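Local coordinates for HTH-type transcriptional repressor MdtR (Bacillus subtilis, PDB 1S3J), which represses the multidrug resistance operon mdtRP by binding directly to its promoter region, acting as a homodimeric MarR-family transcription factor, at residues E31-T36 with D102-E107; Q23-E28 with K113-R118. One frame throughout, in Å; residues are numbered along the deposited sequence.

Contact 1: E31-T36 with D102-E107; sequences EKQGVT and DIKFEE
Q33 and K104 meet side chain to side chain where the end of helix 4-32 passes the first turns of helix 99-120, and the pair illustrates how one amide oxygen can sit between a donor and a second acceptor. The ammonium of K104 gives a hydrogen bond to Q33, NZ to OE1 at 3.0 Å. It does not arrive on a lone pair: NZ stands above the amide plane, 54° out of it. K104 leaves its own helix beside the contact rather than straight at it. With CG anti to the backbone N (chi1 -159°) and a bend at chi2, its long chain is brought round to Q33, which is itself bent at chi2 and meets the lysine at a slant.

E107, one turn further along helix 99-120, brings its carboxylate up to the same amide oxygen. Its extended chain runs nearly at right angles to that of Q33, and the carboxylate and amide planes are 86° apart. Q33 OE1 and E107 OE1 lie 2.9 Å apart, yet both are acceptors and no bond joins them. K104 NZ is also 3.8 Å from E107 OE1, a long ion pair that may ease the approach. Beneath the polar group, V35 CG1 packs loosely on the aliphatic part of K104, 4.3 Å from its CG.

The turn that carries Q33 is a Schellman motif: G34 has positive phi as the chain leaves helix 4-32, and T36 then N-caps helix 37-49. On the other partner, F105 faces away and packs on L40 and L43 of that helix. Chemically, the amide as modelled favours K104 at the expense of E107, whereas the reverse assignment of O and N would put an N-H toward E107; the close O...O pair is therefore doubtful.

Contact 2: Q23-E28 with K113-R118; sequences QPEMLE and KAIMAR
E25 OE2 is gripped by both terminal nitrogens of R118, in a salt bridge between two antiparallel helices of the MarR-type winged-helix fold. The shorter bond, from R118 NH1, is 2.8 Å long with an N-H...O angle of 138°; that from NH2, at 3.1 Å, is weak. The carboxylate approaches the edge of the guanidinium, but the two planes are turned 46° apart, and NH1 meets OE2 on its syn side. Both bonds end on one oxygen, so this is not the two-oxygen, two-nitrogen bidentate pair. The other oxygen, E25 OE1, is hydrogen-bonded to the hydroxyl of Y119, which follows R118 in the chain and gives the carboxylate a second tie to the same helix.

Next to this salt bridge, I115 points into the interface between helices whose local axes come within 10.4 Å. The I115 and E25 side chains run antiparallel alongside each other, and I115 CD1 lies 3.5 Å from the backbone O of E25. M26 starts off to one side, then bends at chi2 (-96°) and chi3 to turn its end toward the isoleucine. Around the corner of helix 99-120, K113, M116 and A117 pack on S9, Q12 and M8 of the second subunit. In the buried layer the selenomethionine methyl, M26 CE, presses on I115 CD1 at 3.4 Å, tighter than usual for two carbons.

In the fold
Contacts 1 and 2 are two points on one helix pair, helix 4-32 with helix 99-120, and their centres lie 13 Å apart. Because the helices run antiparallel, the later part of the first meets the earlier part of the second in contact 1, and contact 2 lies further back on one and further on along the other. The intervening chain holds the predicted DNA-binding helix-turn-helix, 54-77, and the strands 81-85 and 93-97, so the pair brackets that region. Contact 1 adjoins helix 37-49 and is touched by no other protein chain of the assembly, whereas contact 2, which borders the second subunit, also packs the buried I115 against M26.

Contact 1: E31-T36 with D102-E107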
ATOM      1  N   GLU A  31      -7.511   8.079 -10.715  1.00 57.10           N
ATOM      2  CA  GLU A  31      -7.177   9.424 -11.178  1.00 57.66           C
ATOM      3  C   GLU A  31      -8.115   9.847 -12.306  1.00 57.08           C
ATOM      4  O   GLU A  31      -8.525  10.995 -12.354  1.00 57.20           O
ATOM      5  CB  GLU A  31      -5.705   9.507 -11.644  1.00 58.20           C
ATOM      6  CG  GLU A  31      -4.692   9.741 -10.521  1.00 59.88           C
ATOM      7  CD  GLU A  31      -3.242   9.670 -11.003  1.00 63.27           C
ATOM      8  OE1 GLU A  31      -2.895  10.375 -11.982  1.00 65.06           O
ATOM      9  OE2 GLU A  31      -2.441   8.912 -10.402  1.00 65.72           O
ATOM     10  N   LYS A  32      -8.448   8.907 -13.189  1.00 56.53           N
ATOM     11  CA  LYS A  32      -9.386   9.134 -14.298  1.00 56.43           C
ATOM     12  C   LYS A  32     -10.816   9.359 -13.804  1.00 55.26           C
ATOM     13  O   LYS A  32     -11.558  10.131 -14.400  1.00 55.40           O
ATOM     14  CB  LYS A  32      -9.340   7.948 -15.290  1.00 56.87           C
ATOM     15  CG  LYS A  32     -10.355   7.986 -16.472  1.00 58.96           C
ATOM     16  CD  LYS A  32     -10.102   9.148 -17.467  1.00 60.97           C
ATOM     17  CE  LYS A  32     -11.051  10.361 -17.240  1.00 61.56           C
ATOM     18  NZ  LYS A  32     -11.121  11.287 -18.411  1.00 61.36           N
ATOM     19  N   GLN A  33     -11.218   8.676 -12.734  1.00 53.73           N
ATOM     20  CA  GLN A  33     -12.521   8.937 -12.121  1.00 52.53           C
ATOM     21  C   GLN A  33     -12.479  10.173 -11.181  1.00 50.52           C
ATOM     22  O   GLN A  33     -13.483  10.562 -10.622  1.00 49.92           O
ATOM     23  CB  GLN A  33     -13.037   7.684 -11.395  1.00 53.11           C
ATOM     24  CG  GLN A  33     -13.464   6.526 -12.316  1.00 54.45           C
ATOM     25  CD  GLN A  33     -14.677   6.866 -13.192  1.00 58.13           C
ATOM     26  OE1 GLN A  33     -15.736   7.287 -12.687  1.00 58.72           O
ATOM     27  NE2 GLN A  33     -14.523   6.686 -14.514  1.00 58.72           N
ATOM     28  N   GLY A  34     -11.312  10.784 -11.030  1.00 48.56           N
ATOM     29  CA  GLY A  34     -11.167  12.041 -10.325  1.00 47.33           C
ATOM     30  C   GLY A  34     -11.035  11.980  -8.810  1.00 46.10           C
ATOM     31  O   GLY A  34     -10.944  13.035  -8.171  1.00 46.40           O
ATOM     32  N   VAL A  35     -11.005  10.779  -8.238  1.00 43.94           N
ATOM     33  CA  VAL A  35     -10.974  10.604  -6.785  1.00 42.84           C
ATOM     34  C   VAL A  35      -9.616  10.060  -6.315  1.00 41.18           C
ATOM     35  O   VAL A  35      -8.934   9.330  -7.040  1.00 40.84           O
ATOM     36  CB  VAL A  35     -12.172   9.704  -6.269  1.00 42.89           C
ATOM     37  CG1 VAL A  35     -13.358   9.775  -7.220  1.00 43.23           C
ATOM     38  CG2 VAL A  35     -11.769   8.259  -6.068  1.00 43.15           C
ATOM     39  N   THR A  36      -9.227  10.449  -5.108  1.00 39.59           N
ATOM     40  CA  THR A  36      -8.003   9.964  -4.485  1.00 38.71           C
ATOM     41  C   THR A  36      -8.341   8.802  -3.552  1.00 37.65           C
ATOM     42  O   THR A  36      -9.514   8.561  -3.266  1.00 36.54           O
ATOM     43  CB  THR A  36      -7.341  11.084  -3.666  1.00 39.20           C
ATOM     44  OG1 THR A  36      -8.243  11.524  -2.629  1.00 38.09           O
ATOM     45  CG2 THR A  36      -7.034  12.323  -4.568  1.00 39.17           C
ATOM     46  N   ASP A 102     -22.859   8.047  -4.886  1.00 45.93           N
ATOM     47  CA  ASP A 102     -23.123   6.609  -4.892  1.00 46.27           C
ATOM     48  C   ASP A 102     -22.702   6.019  -6.236  1.00 45.82           C
ATOM     49  O   ASP A 102     -22.009   5.009  -6.296  1.00 45.90           O
ATOM     50  CB  ASP A 102     -24.617   6.350  -4.654  1.00 46.81           C
ATOM     51  CG  ASP A 102     -24.934   4.893  -4.464  1.00 48.02           C
ATOM     52  OD1 ASP A 102     -24.637   4.352  -3.372  1.00 50.31           O
ATOM     53  OD2 ASP A 102     -25.482   4.210  -5.352  1.00 50.14           O
ATOM     54  N   ILE A 103     -23.099   6.681  -7.309  1.00 45.21           N
ATOM     55  CA  ILE A 103     -22.753   6.251  -8.655  1.00 45.03           C
ATOM     56  C   ILE A 103     -21.234   6.303  -8.873  1.00 44.73           C
ATOM     57  O   ILE A 103     -20.674   5.437  -9.517  1.00 44.39           O
ATOM     58  CB  ILE A 103     -23.486   7.130  -9.688  1.00 45.05           C
ATOM     59  CG1 ILE A 103     -24.994   6.861  -9.639  1.00 45.82           C
ATOM     60  CG2 ILE A 103     -22.956   6.890 -11.095  1.00 44.86           C
ATOM     61  CD1 ILE A 103     -25.833   8.005 -10.210  1.00 47.09           C
ATOM     62  N   LYS A 104     -20.577   7.317  -8.319  1.00 44.34           N
ATOM     63  CA  LYS A 104     -19.141   7.484  -8.508  1.00 43.99           C
ATOM     64  C   LYS A 104     -18.370   6.439  -7.709  1.00 43.46           C
ATOM     65  O   LYS A 104     -17.369   5.908  -8.203  1.00 42.37           O
ATOM     66  CB  LYS A 104     -18.679   8.893  -8.116  1.00 43.99           C
ATOM     67  CG  LYS A 104     -17.345   9.312  -8.729  1.00 45.39           C
ATOM     68  CD  LYS A 104     -17.379   9.212 -10.246  1.00 46.34           C
ATOM     69  CE  LYS A 104     -16.246   9.931 -10.876  1.00 47.29           C
ATOM     70  NZ  LYS A 104     -16.496  10.149 -12.318  1.00 48.90           N
ATOM     71  N   PHE A 105     -18.852   6.127  -6.502  1.00 42.83           N
ATOM     72  CA  PHE A 105     -18.228   5.094  -5.678  1.00 42.90           C
ATOM     73  C   PHE A 105     -18.344   3.726  -6.348  1.00 43.71           C
ATOM     74  O   PHE A 105     -17.462   2.870  -6.177  1.00 43.12           O
ATOM     75  CB  PHE A 105     -18.843   5.029  -4.280  1.00 42.43           C
ATOM     76  CG  PHE A 105     -18.344   3.879  -3.458  1.00 41.38           C
ATOM     77  CD1 PHE A 105     -17.043   3.882  -2.957  1.00 42.24           C
ATOM     78  CD2 PHE A 105     -19.141   2.777  -3.228  1.00 41.34           C
ATOM     79  CE1 PHE A 105     -16.569   2.811  -2.209  1.00 42.15           C
ATOM     80  CE2 PHE A 105     -18.672   1.695  -2.481  1.00 41.70           C
ATOM     81  CZ  PHE A 105     -17.396   1.715  -1.966  1.00 42.19           C
ATOM     82  N   GLU A 106     -19.420   3.538  -7.120  1.00 44.41           N
ATOM     83  CA  GLU A 106     -19.706   2.251  -7.759  1.00 45.16           C
ATOM     84  C   GLU A 106     -18.858   2.063  -9.009  1.00 44.67           C
ATOM     85  O   GLU A 106     -18.388   0.966  -9.281  1.00 43.81           O
ATOM     86  CB  GLU A 106     -21.195   2.133  -8.093  1.00 45.87           C
ATOM     87  CG  GLU A 106     -21.803   0.770  -7.818  1.00 47.64           C
ATOM     88  CD  GLU A 106     -21.725   0.357  -6.360  1.00 51.59           C
ATOM     89  OE1 GLU A 106     -22.267   1.087  -5.499  1.00 53.17           O
ATOM     90  OE2 GLU A 106     -21.129  -0.716  -6.077  1.00 54.11           O
ATOM     91  N   GLU A 107     -18.673   3.156  -9.749  1.00 44.76           N
ATOM     92  CA  GLU A 107     -17.828   3.185 -10.941  1.00 44.64           C
ATOM     93  C   GLU A 107     -16.358   2.935 -10.583  1.00 43.88           C
ATOM     94  O   GLU A 107     -15.665   2.202 -11.265  1.00 43.78           O
ATOM     95  CB  GLU A 107     -17.972   4.533 -11.646  1.00 45.12           C
ATOM     96  CG  GLU A 107     -19.336   4.759 -12.273  1.00 46.68           C
ATOM     97  CD  GLU A 107     -19.455   6.102 -12.998  1.00 50.24           C
ATOM     98  OE1 GLU A 107     -18.619   7.016 -12.778  1.00 51.48           O
ATOM     99  OE2 GLU A 107     -20.411   6.243 -13.801  1.00 52.33           O
TER

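Contact 2: Q23-E28 with K113-R118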
ATOM      1  N   GLN A  23      -0.935  -1.946  -8.113  1.00 44.04           N
ATOM      2  CA  GLN A  23      -1.046  -0.603  -7.540  1.00 45.41           C
ATOM      3  C   GLN A  23      -1.117   0.503  -8.591  1.00 46.03           C
ATOM      4  O   GLN A  23      -2.071   1.276  -8.563  1.00 46.13           O
ATOM      5  CB  GLN A  23       0.063  -0.315  -6.527  1.00 45.56           C
ATOM      6  CG  GLN A  23      -0.188   0.921  -5.695  1.00 47.41           C
ATOM      7  CD  GLN A  23       0.860   2.009  -5.894  1.00 49.61           C
ATOM      8  OE1 GLN A  23       1.333   2.250  -7.024  1.00 50.75           O
ATOM      9  NE2 GLN A  23       1.225   2.677  -4.796  1.00 50.54           N
ATOM     10  N   PRO A  24      -0.156   0.591  -9.514  1.00 46.87           N
ATOM     11  CA  PRO A  24      -0.240   1.602 -10.580  1.00 47.60           C
ATOM     12  C   PRO A  24      -1.563   1.532 -11.355  1.00 48.61           C
ATOM     13  O   PRO A  24      -2.122   2.578 -11.686  1.00 48.58           O
ATOM     14  CB  PRO A  24       0.939   1.255 -11.498  1.00 47.47           C
ATOM     15  CG  PRO A  24       1.902   0.560 -10.606  1.00 47.20           C
ATOM     16  CD  PRO A  24       1.061  -0.232  -9.641  1.00 46.84           C
ATOM     17  N   GLU A  25      -2.060   0.323 -11.617  1.00 49.39           N
ATOM     18  CA  GLU A  25      -3.307   0.170 -12.359  1.00 50.43           C
ATOM     19  C   GLU A  25      -4.495   0.715 -11.570  1.00 51.20           C
ATOM     20  O   GLU A  25      -5.376   1.352 -12.141  1.00 50.92           O
ATOM     21  CB  GLU A  25      -3.547  -1.293 -12.735  1.00 50.64           C
ATOM     22  CG  GLU A  25      -3.727  -1.530 -14.220  1.00 51.60           C
ATOM     23  CD  GLU A  25      -3.903  -3.002 -14.552  1.00 53.22           C
ATOM     24  OE1 GLU A  25      -3.120  -3.837 -14.043  1.00 54.04           O
ATOM     25  OE2 GLU A  25      -4.826  -3.318 -15.331  1.00 55.68           O
HETATM   26  N   MSE A  26      -4.506   0.464 -10.262  1.00 52.17           N
HETATM   27  CA  MSE A  26      -5.542   0.991  -9.384  1.00 53.27           C
HETATM   28  C   MSE A  26      -5.457   2.515  -9.370  1.00 53.29           C
HETATM   29  O   MSE A  26      -6.440   3.184  -9.637  1.00 53.09           O
HETATM   30  CB  MSE A  26      -5.416   0.464  -7.946  1.00 53.79           C
HETATM   31  CG  MSE A  26      -5.323  -1.051  -7.791  1.00 56.17           C
HETATM   32 SE   MSE A  26      -7.019  -1.898  -7.410  0.88 61.52          SE
HETATM   33  CE  MSE A  26      -7.659  -1.872  -9.118  1.00 59.75           C
ATOM     34  N   LEU A  27      -4.277   3.051  -9.068  1.00 53.92           N
ATOM     35  CA  LEU A  27      -4.065   4.508  -9.022  1.00 54.57           C
ATOM     36  C   LEU A  27      -4.449   5.219 -10.312  1.00 54.96           C
ATOM     37  O   LEU A  27      -4.999   6.304 -10.264  1.00 54.80           O
ATOM     38  CB  LEU A  27      -2.611   4.854  -8.697  1.00 54.53           C
ATOM     39  CG  LEU A  27      -2.109   4.539  -7.283  1.00 55.49           C
ATOM     40  CD1 LEU A  27      -0.674   5.042  -7.107  1.00 56.08           C
ATOM     41  CD2 LEU A  27      -3.016   5.119  -6.208  1.00 56.00           C
ATOM     42  N   GLU A  28      -4.162   4.617 -11.460  1.00 55.46           N
ATOM     43  CA  GLU A  28      -4.439   5.261 -12.744  1.00 56.10           C
ATOM     44  C   GLU A  28      -5.955   5.295 -12.996  1.00 55.81           C
ATOM     45  O   GLU A  28      -6.477   6.276 -13.520  1.00 55.50           O
ATOM     46  CB  GLU A  28      -3.674   4.545 -13.877  1.00 56.40           C
ATOM     47  CG  GLU A  28      -3.959   5.017 -15.301  1.00 57.56           C
ATOM     48  CD  GLU A  28      -3.638   3.950 -16.346  1.00 60.34           C
ATOM     49  OE1 GLU A  28      -4.427   3.798 -17.316  1.00 62.00           O
ATOM     50  OE2 GLU A  28      -2.603   3.247 -16.200  1.00 61.12           O
ATOM     51  N   LYS A 113     -12.566  -3.860  -9.304  1.00 41.87           N
ATOM     52  CA  LYS A 113     -12.954  -5.261  -9.319  1.00 42.30           C
ATOM     53  C   LYS A 113     -12.475  -5.884 -10.631  1.00 41.62           C
ATOM     54  O   LYS A 113     -11.871  -6.942 -10.624  1.00 41.30           O
ATOM     55  CB  LYS A 113     -14.478  -5.399  -9.155  1.00 42.70           C
ATOM     56  CG  LYS A 113     -15.055  -6.774  -9.484  1.00 44.89           C
ATOM     57  CD  LYS A 113     -16.594  -6.798  -9.388  1.00 47.35           C
ATOM     58  CE  LYS A 113     -17.122  -8.232  -9.305  1.00 48.91           C
ATOM     59  NZ  LYS A 113     -16.216  -9.212  -9.992  1.00 49.42           N
ATOM     60  N   ALA A 114     -12.719  -5.189 -11.739  1.00 40.74           N
ATOM     61  CA  ALA A 114     -12.356  -5.660 -13.053  1.00 40.01           C
ATOM     62  C   ALA A 114     -10.854  -5.861 -13.186  1.00 39.71           C
ATOM     63  O   ALA A 114     -10.423  -6.811 -13.829  1.00 39.02           O
ATOM     64  CB  ALA A 114     -12.867  -4.696 -14.118  1.00 40.50           C
ATOM     65  N   ILE A 115     -10.058  -4.981 -12.583  1.00 39.42           N
ATOM     66  CA  ILE A 115      -8.599  -5.168 -12.551  1.00 39.40           C
ATOM     67  C   ILE A 115      -8.190  -6.430 -11.771  1.00 39.17           C
ATOM     68  O   ILE A 115      -7.405  -7.244 -12.250  1.00 38.54           O
ATOM     69  CB  ILE A 115      -7.902  -3.931 -11.949  1.00 39.33           C
ATOM     70  CG1 ILE A 115      -7.827  -2.819 -12.995  1.00 39.58           C
ATOM     71  CG2 ILE A 115      -6.491  -4.273 -11.453  1.00 40.08           C
ATOM     72  CD1 ILE A 115      -7.512  -1.434 -12.442  1.00 39.37           C
HETATM   73  N   MSE A 116      -8.731  -6.588 -10.575  1.00 39.56           N
HETATM   74  CA  MSE A 116      -8.405  -7.734  -9.720  1.00 40.22           C
HETATM   75  C   MSE A 116      -8.795  -9.037 -10.388  1.00 40.08           C
HETATM   76  O   MSE A 116      -8.044  -9.997 -10.361  1.00 39.24           O
HETATM   77  CB  MSE A 116      -9.123  -7.626  -8.364  1.00 40.81           C
HETATM   78  CG  MSE A 116      -8.697  -8.693  -7.348  1.00 43.36           C
HETATM   79 SE   MSE A 116      -6.775  -8.680  -6.966  0.79 50.00          SE
HETATM   80  CE  MSE A 116      -6.439  -6.813  -7.008  1.00 46.06           C
ATOM     81  N   ALA A 117      -9.972  -9.041 -11.011  1.00 40.59           N
ATOM     82  CA  ALA A 117     -10.550 -10.243 -11.597  1.00 41.02           C
ATOM     83  C   ALA A 117      -9.786 -10.715 -12.828  1.00 40.94           C
ATOM     84  O   ALA A 117      -9.940 -11.857 -13.223  1.00 41.15           O
ATOM     85  CB  ALA A 117     -12.037 -10.023 -11.945  1.00 41.33           C
ATOM     86  N   ARG A 118      -8.977  -9.851 -13.438  1.00 40.89           N
ATOM     87  CA  ARG A 118      -8.099 -10.291 -14.523  1.00 41.28           C
ATOM     88  C   ARG A 118      -7.009 -11.193 -13.972  1.00 40.12           C
ATOM     89  O   ARG A 118      -6.596 -12.147 -14.620  1.00 40.10           O
ATOM     90  CB  ARG A 118      -7.459  -9.111 -15.259  1.00 42.17           C
ATOM     91  CG  ARG A 118      -8.394  -8.431 -16.256  1.00 45.34           C
ATOM     92  CD  ARG A 118      -7.703  -7.570 -17.331  1.00 48.74           C
ATOM     93  NE  ARG A 118      -6.274  -7.344 -17.097  1.00 52.20           N
ATOM     94  CZ  ARG A 118      -5.762  -6.362 -16.341  1.00 55.65           C
ATOM     95  NH1 ARG A 118      -6.550  -5.499 -15.705  1.00 55.53           N
ATOM     96  NH2 ARG A 118      -4.441  -6.251 -16.211  1.00 57.13           N
TER